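Local coordinates for phenazine biosynthesis protein, PhzF family (Bacillus anthracis, PDB 3EDN) that belongs to the PhzF family with a diaminopimelate epimerase-like fold and is probably an isomerase-type enzyme whose substrate is not established, at residues M36-I39 and A40-G44; K179-N182 and E183-P186. All coordinates share one frame; numbering follows the deposited sequence.

Contact 1: M36-I39 and A40-G44; sequences MQRI and AEKVG. With SO4 (sulfate ion), chain E.
Arg38 and Lys42, one turn apart on helix 33-43, reach out together to hold a sulfate ion. Lys42 can be followed atom by atom. Its CB lies near Arg38 O, and CG comes closer still, 3.2 Å from Arg38 O, because chi1 of -63° sets CG beside the backbone N and back along the helix. CD is already leaving that oxygen. Lys42 CE arrives 3.3 Å from sulfate O1, and a bend at chi4 (-70°) turns NZ onto the ion, where Lys42 NZ bonds sulfate O1 at 3.1 Å and O2 only weakly. Arg38 supplies the other half of the grip: its chain bends at chi3, and the guanidinium meets the sulfur edge-on, in its own plane. Arg38 NE donates to sulfate O3 at 2.9 Å and Arg38 NH2 to sulfate O1 at 3.2 Å, so O1 is shared by both residues.

Regular i to i+4 backbone bonds run alongside, among them Val43 N to Ile39 O, 2.8 Å long and nearly straight at 171°. On the flank facing the strands, Ile39 CG2 lies 3.9 Å from Val43 CG2; Ile39 touches Phe50 and Val43 touches Thr48, both of strand 48-52. Gly44 is the first residue to leave helical angles, and its positive phi favours glycine.

Arg38 NH2 also forms a salt bridge with the C-terminal carboxylate of Ile299. Arg38 NH2 and Lys42 NZ stand 5.1 Å apart; the sulfate, probably from the crystallisation liquor, and that carboxylate would probably balance them. Long cationic chains suit an exposed flank where they can converge on one anion.

Contact 2: K179-N182 and E183-P186; sequences KPNN and EVFP
A short 3-10 segment, two overlapping turns, leads toward helix 185-188, and the contact between 179-182 and 183-186 is the bend by which the loop after helix 172-177 enters it. Two successive i to i+3 backbone bonds define the turns: Val184 N donates to Asn181 O and Phe185 N to Asn182 O, each at 3.0 Å. In both the donor stands above the carbonyl plane, by 60° at Asn182 O, which reflects the tight winding.

The aromatic ring of Phe185 folds back under these turns. With chi1 at -68° its CG lies beside the backbone N, and the ring slides beneath Asn182, whose CA sits over the ring centre in a CH-pi contact, 3.6 Å from the centroid. The Asn182 amide runs alongside, its plane 45° from the ring. Its ND2 donates to Ser217 O and Ile224 O of the same chain, tying the turns to the segment after strand 211-216; an asparagine amide suits this because one NH2 can serve two carbonyls. Pro180 CB approaches Phe185 CZ obliquely, and Phe216 of strand 211-216 packs against Pro180, Asn182 and Phe185, so the buried ring of Phe185 has apolar neighbours.

The Asn181 and Val184 side chains cross at about a right angle, and Val184 CG1 comes within 3.3 Å of Asn181 ND2.

From the N terminus, the chain makes strand 20-25, then contact 1 within helix 33-43, and goes on to strand 48-52, the parallel neighbour of strand 20-25. Contact 1 closes no long loop; it lies on the helix between these two paired strands, which also packs on strands 59-64 and 282-298. Much later, contact 2 forms the turn between helices 172-177 and 185-188, joining that passage to helix 135-141 and strand 211-216. The two are local and follow in series, neither nesting nor crossing. The centres of contact 1 and contact 2 are about 29 Å apart and the nearest atoms of contact 1 and contact 2 about 17 Å, so the two do not touch and lie in separate regions of the fold.

Contact 1: M36-I39 and A40-G44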
loop_
_atom_site.group_PDB
_atom_site.type_symbol
_atom_site.label_atom_id
_atom_site.label_comp_id
_atom_site.label_asym_id
_atom_site.label_seq_id
_atom_site.Cartn_x
_atom_site.Cartn_y
_atom_site.Cartn_z
HETATM N N MSE A 36 -1.908 -5.389 4.348
HETATM C CA MSE A 36 -0.696 -5.814 5.033
HETATM C C MSE A 36 -0.780 -5.563 6.541
HETATM O O MSE A 36 -0.436 -6.422 7.353
HETATM C CB MSE A 36 0.524 -5.122 4.457
HETATM C CG MSE A 36 0.765 -5.480 3.019
HETATM SE SE MSE A 36 2.360 -4.605 2.320
HETATM C CE MSE A 36 1.818 -4.382 0.475
ATOM N N GLN A 37 -1.266 -4.383 6.914
ATOM C CA GLN A 37 -1.395 -4.039 8.324
ATOM C C GLN A 37 -2.380 -4.991 9.035
ATOM O O GLN A 37 -2.123 -5.471 10.155
ATOM C CB GLN A 37 -1.829 -2.585 8.464
ATOM C CG GLN A 37 -1.995 -2.168 9.902
ATOM C CD GLN A 37 -0.676 -2.141 10.639
ATOM O OE1 GLN A 37 0.112 -1.186 10.502
ATOM N NE2 GLN A 37 -0.409 -3.197 11.419
ATOM N N ARG A 38 -3.488 -5.302 8.364
ATOM C CA ARG A 38 -4.479 -6.217 8.922
ATOM C C ARG A 38 -3.934 -7.634 9.052
ATOM O O ARG A 38 -4.215 -8.328 10.029
ATOM C CB ARG A 38 -5.763 -6.204 8.091
ATOM C CG ARG A 38 -6.516 -4.894 8.238
ATOM C CD ARG A 38 -7.671 -4.788 7.244
ATOM N NE ARG A 38 -8.617 -5.895 7.360
ATOM C CZ ARG A 38 -8.982 -6.670 6.342
ATOM N NH1 ARG A 38 -8.494 -6.437 5.120
ATOM N NH2 ARG A 38 -9.850 -7.666 6.543
ATOM N N ILE A 39 -3.176 -8.073 8.053
ATOM C CA ILE A 39 -2.564 -9.392 8.133
ATOM C C ILE A 39 -1.606 -9.444 9.319
ATOM O O ILE A 39 -1.622 -10.396 10.096
ATOM C CB ILE A 39 -1.818 -9.737 6.835
ATOM C CG1 ILE A 39 -2.801 -10.048 5.704
ATOM C CG2 ILE A 39 -0.880 -10.928 7.052
ATOM C CD1 ILE A 39 -2.206 -9.916 4.298
ATOM N N ALA A 40 -0.786 -8.417 9.477
ATOM C CA ALA A 40 0.150 -8.406 10.595
ATOM C C ALA A 40 -0.591 -8.432 11.937
ATOM O O ALA A 40 -0.130 -9.059 12.887
ATOM C CB ALA A 40 1.093 -7.207 10.515
ATOM N N GLU A 41 -1.742 -7.764 12.013
ATOM C CA GLU A 41 -2.509 -7.754 13.248
ATOM C C GLU A 41 -3.054 -9.152 13.547
ATOM O O GLU A 41 -2.966 -9.640 14.685
ATOM C CB GLU A 41 -3.648 -6.737 13.155
ATOM C CG GLU A 41 -4.383 -6.564 14.472
ATOM C CD GLU A 41 -5.395 -7.666 14.757
ATOM O OE1 GLU A 41 -6.018 -8.173 13.805
ATOM O OE2 GLU A 41 -5.569 -8.019 15.950
ATOM N N LYS A 42 -3.596 -9.805 12.528
ATOM C CA LYS A 42 -4.181 -11.140 12.690
ATOM C C LYS A 42 -3.126 -12.206 12.971
ATOM O O LYS A 42 -3.358 -13.123 13.760
ATOM C CB LYS A 42 -4.952 -11.512 11.440
ATOM C CG LYS A 42 -6.101 -10.583 11.212
ATOM C CD LYS A 42 -6.886 -10.965 9.998
ATOM C CE LYS A 42 -8.074 -10.029 9.843
ATOM N NZ LYS A 42 -9.074 -10.272 10.901
ATOM N N VAL A 43 -1.976 -12.100 12.302
ATOM C CA VAL A 43 -0.833 -12.961 12.609
ATOM C C VAL A 43 -0.440 -12.790 14.083
ATOM O O VAL A 43 -0.243 -13.771 14.804
ATOM C CB VAL A 43 0.372 -12.666 11.653
ATOM C CG1 VAL A 43 1.646 -13.373 12.131
ATOM C CG2 VAL A 43 0.049 -13.073 10.215
ATOM N N GLY A 44 -0.357 -11.546 14.540
ATOM C CA GLY A 44 -0.127 -11.276 15.956
ATOM C C GLY A 44 1.285 -11.535 16.448
ATOM O O GLY A 44 1.528 -11.521 17.663
HETATM S S SO4 E . -10.485 -6.798 10.575
HETATM O O1 SO4 E . -10.538 -7.916 9.627
HETATM O O2 SO4 E . -9.497 -7.070 11.616
HETATM O O3 SO4 E . -10.130 -5.587 9.841
HETATM O O4 SO4 E . -11.799 -6.673 11.193
#

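Contact 2: K179-N182 and E183-P186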
loop_
_atom_site.group_PDB
_atom_site.type_symbol
_atom_site.label_atom_id
_atom_site.label_comp_id
_atom_site.label_asym_id
_atom_site.label_seq_id
_atom_site.Cartn_x
_atom_site.Cartn_y
_atom_site.Cartn_z
ATOM N N LYS A 179 14.519 -9.827 37.100
ATOM C CA LYS A 179 13.092 -9.586 36.963
ATOM C C LYS A 179 12.915 -8.115 36.624
ATOM O O LYS A 179 13.082 -7.263 37.487
ATOM C CB LYS A 179 12.370 -9.903 38.273
ATOM C CG LYS A 179 12.413 -11.367 38.667
ATOM C CD LYS A 179 11.507 -11.649 39.847
ATOM C CE LYS A 179 11.493 -13.125 40.196
ATOM N NZ LYS A 179 10.515 -13.409 41.282
ATOM N N PRO A 180 12.614 -7.802 35.356
ATOM C CA PRO A 180 12.508 -6.411 34.941
ATOM C C PRO A 180 11.287 -5.688 35.512
ATOM O O PRO A 180 10.162 -6.212 35.459
ATOM C CB PRO A 180 12.381 -6.518 33.412
ATOM C CG PRO A 180 11.756 -7.842 33.196
ATOM C CD PRO A 180 12.393 -8.727 34.230
ATOM N N ASN A 181 11.533 -4.502 36.052
ATOM C CA ASN A 181 10.482 -3.563 36.407
ATOM C C ASN A 181 10.495 -2.421 35.384
ATOM O O ASN A 181 10.889 -1.298 35.690
ATOM C CB ASN A 181 10.728 -3.028 37.823
ATOM C CG ASN A 181 9.532 -2.301 38.389
ATOM O OD1 ASN A 181 8.526 -2.087 37.710
ATOM N ND2 ASN A 181 9.644 -1.898 39.653
ATOM N N ASN A 182 10.073 -2.719 34.158
ATOM C CA ASN A 182 10.276 -1.795 33.039
ATOM C C ASN A 182 9.700 -0.403 33.267
ATOM O O ASN A 182 10.262 0.592 32.815
ATOM C CB ASN A 182 9.729 -2.390 31.734
ATOM C CG ASN A 182 10.032 -3.872 31.590
ATOM O OD1 ASN A 182 9.557 -4.696 32.374
ATOM N ND2 ASN A 182 10.817 -4.225 30.569
ATOM N N GLU A 183 8.585 -0.332 33.987
ATOM C CA GLU A 183 7.908 0.941 34.224
ATOM C C GLU A 183 8.784 1.957 34.955
ATOM O O GLU A 183 8.576 3.163 34.820
ATOM C CB GLU A 183 6.607 0.716 34.993
ATOM C CG GLU A 183 5.610 -0.148 34.236
ATOM C CD GLU A 183 4.294 -0.315 34.970
ATOM O OE1 GLU A 183 4.313 -0.421 36.219
ATOM O OE2 GLU A 183 3.244 -0.342 34.294
ATOM N N VAL A 184 9.771 1.469 35.705
ATOM C CA VAL A 184 10.638 2.352 36.481
ATOM C C VAL A 184 11.899 2.749 35.737
ATOM O O VAL A 184 12.646 3.607 36.200
ATOM C CB VAL A 184 11.002 1.763 37.870
ATOM C CG1 VAL A 184 9.753 1.214 38.555
ATOM C CG2 VAL A 184 12.089 0.695 37.761
ATOM N N PHE A 185 12.133 2.150 34.567
ATOM C CA PHE A 185 13.342 2.467 33.805
ATOM C C PHE A 185 13.561 3.968 33.552
ATOM O O PHE A 185 14.662 4.464 33.776
ATOM C CB PHE A 185 13.391 1.708 32.467
ATOM C CG PHE A 185 13.581 0.202 32.604
ATOM C CD1 PHE A 185 13.863 -0.394 33.828
ATOM C CD2 PHE A 185 13.508 -0.606 31.484
ATOM C CE1 PHE A 185 14.030 -1.773 33.929
ATOM C CE2 PHE A 185 13.686 -1.980 31.570
ATOM C CZ PHE A 185 13.945 -2.571 32.786
ATOM N N PRO A 186 12.527 4.695 33.074
ATOM C CA PRO A 186 12.719 6.118 32.775
ATOM C C PRO A 186 13.279 6.943 33.934
ATOM O O PRO A 186 14.023 7.900 33.701
ATOM C CB PRO A 186 11.305 6.598 32.414
ATOM C CG PRO A 186 10.632 5.390 31.898
ATOM C CD PRO A 186 11.159 4.258 32.751
#